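Local coordinates for periplasmic binding protein (Veillonella parvula, PDB 4LJS) that probably captures an iron-chelate or related ligand in the periplasm between two lobes and hands it to an ABC transporter for uptake, at residues A[79-82]-A[83-86]. Sequence-based numbering, arbitrary orientation.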
ATOM      1  N   VAL A  79       3.898   4.889  10.405  1.00 36.71           N
ATOM      2  CA  VAL A  79       2.746   5.662   9.961  1.00 37.74           C
ATOM      3  C   VAL A  79       3.229   7.051   9.540  1.00 42.22           C
ATOM      4  O   VAL A  79       4.151   7.592  10.159  1.00 41.78           O
ATOM      5  CB  VAL A  79       1.700   5.768  11.103  1.00 40.51           C
ATOM      6  CG1 VAL A  79       0.545   6.681  10.722  1.00 40.03           C
ATOM      7  CG2 VAL A  79       1.188   4.387  11.469  1.00 33.23           C
ATOM      8  N   ARG A  80       2.637   7.612   8.482  1.00 40.46           N
ATOM      9  CA  ARG A  80       2.961   8.980   8.053  1.00 46.03           C
ATOM     10  C   ARG A  80       2.822   9.936   9.230  1.00 41.00           C
ATOM     11  O   ARG A  80       1.853   9.841   9.982  1.00 37.22           O
ATOM     12  CB  ARG A  80       2.038   9.455   6.921  1.00 45.87           C
ATOM     13  CG  ARG A  80       2.390   8.934   5.552  1.00 59.56           C
ATOM     14  CD  ARG A  80       1.469   9.487   4.470  1.00 60.31           C
ATOM     15  NE  ARG A  80       1.765  10.877   4.150  1.00 66.02           N
ATOM     16  CZ  ARG A  80       2.698  11.258   3.282  1.00 77.11           C
ATOM     17  NH1 ARG A  80       3.427  10.348   2.652  1.00 85.38           N
ATOM     18  NH2 ARG A  80       2.908  12.547   3.044  1.00 72.20           N
ATOM     19  N   PRO A  81       3.793  10.853   9.392  1.00 39.11           N
ATOM     20  CA  PRO A  81       3.833  11.789  10.527  1.00 35.72           C
ATOM     21  C   PRO A  81       2.477  12.441  10.821  1.00 39.36           C
ATOM     22  O   PRO A  81       2.058  12.462  11.978  1.00 46.59           O
ATOM     23  CB  PRO A  81       4.855  12.844  10.075  1.00 35.38           C
ATOM     24  CG  PRO A  81       5.771  12.101   9.159  1.00 39.95           C
ATOM     25  CD  PRO A  81       4.924  11.053   8.464  1.00 37.63           C
ATOM     26  N   GLU A  82       1.789  12.920   9.786  1.00 39.93           N
ATOM     27  CA  GLU A  82       0.514  13.618   9.954  1.00 45.16           C
ATOM     28  C   GLU A  82      -0.639  12.717  10.377  1.00 47.12           C
ATOM     29  O   GLU A  82      -1.695  13.210  10.761  1.00 51.92           O
ATOM     30  CB  GLU A  82       0.123  14.352   8.669  1.00 49.89           C
ATOM     31  CG  GLU A  82      -0.226  13.435   7.517  1.00 58.13           C
ATOM     32  CD  GLU A  82       0.828  13.453   6.425  1.00 72.70           C
ATOM     33  OE1 GLU A  82       0.448  13.527   5.232  1.00 77.07           O
ATOM     34  OE2 GLU A  82       2.034  13.398   6.764  1.00 71.15           O
ATOM     35  N   TYR A  83      -0.442  11.403  10.296  1.00 43.20           N
ATOM     36  CA  TYR A  83      -1.471  10.447  10.694  1.00 44.39           C
ATOM     37  C   TYR A  83      -1.159   9.778  12.036  1.00 43.01           C
ATOM     38  O   TYR A  83      -1.952   8.976  12.535  1.00 41.98           O
ATOM     39  CB  TYR A  83      -1.662   9.379   9.608  1.00 39.73           C
ATOM     40  CG  TYR A  83      -2.097   9.939   8.269  1.00 41.62           C
ATOM     41  CD1 TYR A  83      -2.842  11.112   8.195  1.00 48.85           C
ATOM     42  CD2 TYR A  83      -1.763   9.300   7.079  1.00 42.42           C
ATOM     43  CE1 TYR A  83      -3.239  11.635   6.969  1.00 45.31           C
ATOM     44  CE2 TYR A  83      -2.155   9.819   5.849  1.00 42.94           C
ATOM     45  CZ  TYR A  83      -2.894  10.982   5.805  1.00 45.04           C
ATOM     46  OH  TYR A  83      -3.292  11.498   4.592  1.00 58.71           O
ATOM     47  N   ARG A  84      -0.014  10.110  12.624  1.00 45.60           N
ATOM     48  CA  ARG A  84       0.415   9.438  13.853  1.00 43.82           C
ATOM     49  C   ARG A  84      -0.474   9.681  15.058  1.00 37.66           C
ATOM     50  O   ARG A  84      -0.746   8.747  15.820  1.00 43.59           O
ATOM     51  CB  ARG A  84       1.860   9.775  14.200  1.00 37.16           C
ATOM     52  CG  ARG A  84       2.840   8.847  13.547  1.00 39.17           C
ATOM     53  CD  ARG A  84       4.235   9.404  13.632  1.00 42.25           C
ATOM     54  NE  ARG A  84       5.089   8.863  12.587  1.00 42.61           N
ATOM     55  CZ  ARG A  84       6.290   9.342  12.300  1.00 41.91           C
ATOM     56  NH1 ARG A  84       6.767  10.374  12.989  1.00 38.99           N
ATOM     57  NH2 ARG A  84       7.011   8.789  11.336  1.00 40.27           N
ATOM     58  N   GLU A  85      -0.910  10.925  15.244  1.00 39.99           N
ATOM     59  CA  GLU A  85      -1.735  11.270  16.406  1.00 43.57           C
ATOM     60  C   GLU A  85      -3.030  10.459  16.426  1.00 46.93           C
ATOM     61  O   GLU A  85      -3.409   9.907  17.455  1.00 45.98           O
ATOM     62  CB  GLU A  85      -2.050  12.764  16.444  1.00 43.82           C
ATOM     63  CG  GLU A  85      -1.069  13.580  17.276  1.00 67.30           C
ATOM     64  CD  GLU A  85      -1.617  14.945  17.676  1.00 78.15           C
ATOM     65  OE1 GLU A  85      -0.889  15.699  18.355  1.00 85.44           O
ATOM     66  OE2 GLU A  85      -2.773  15.262  17.316  1.00 78.33           O
ATOM     67  N   ALA A  86      -3.695  10.386  15.278  1.00 45.86           N
ATOM     68  CA  ALA A  86      -4.917   9.603  15.147  1.00 42.71           C
ATOM     69  C   ALA A  86      -4.621   8.123  15.371  1.00 40.32           C
ATOM     70  O   ALA A  86      -5.381   7.427  16.041  1.00 42.41           O
ATOM     71  CB  ALA A  86      -5.544   9.823  13.769  1.00 34.45           C
TER
HETATM   72  O   HOH W   1       0.004  13.095  13.442  1.00 44.23           O
HETATM   73  O   HOH W   2      -3.169  12.230  13.084  1.00 46.28           O
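After the extended V79 and R80 the backbone folds into two overlapping turns, Y83 N to R80 O at 2.8 Å and R84 N to P81 O at 3.2 Å, that lead into helix 84-89. Proline suits its place, since a turn start needs no amide donor there. Two waters extend the winding, one bridging P81 O to E85 N, the other E82 O to A86 N. R84 reaches back, extended from CG to NE, and its NE donates to V79 O at 2.9 Å, V79 O lying 24° out of the guanidinium plane; NH2 adds a weak bond, and P81 CA lies over one guanidinium face. An alanine in place of R84 would probably leave V79 O without these donors and uncover P81. E82 CG sits 3.8 Å from the centroid of the Y83 ring, a CH-pi contact; chi1 of 68° sets CG between the backbone N and the carbonyl carbon, over the ring. Its OE1 takes R80 NE at 3.2 Å in a salt bridge, while R80 NH1 pairs with D301. V79 CG1 packs on Y83 CB, both residues resting on E56 of helix 52-60. R84 thus ties the helix start to the preceding loop, and two carboxylates probably balance R80's charge.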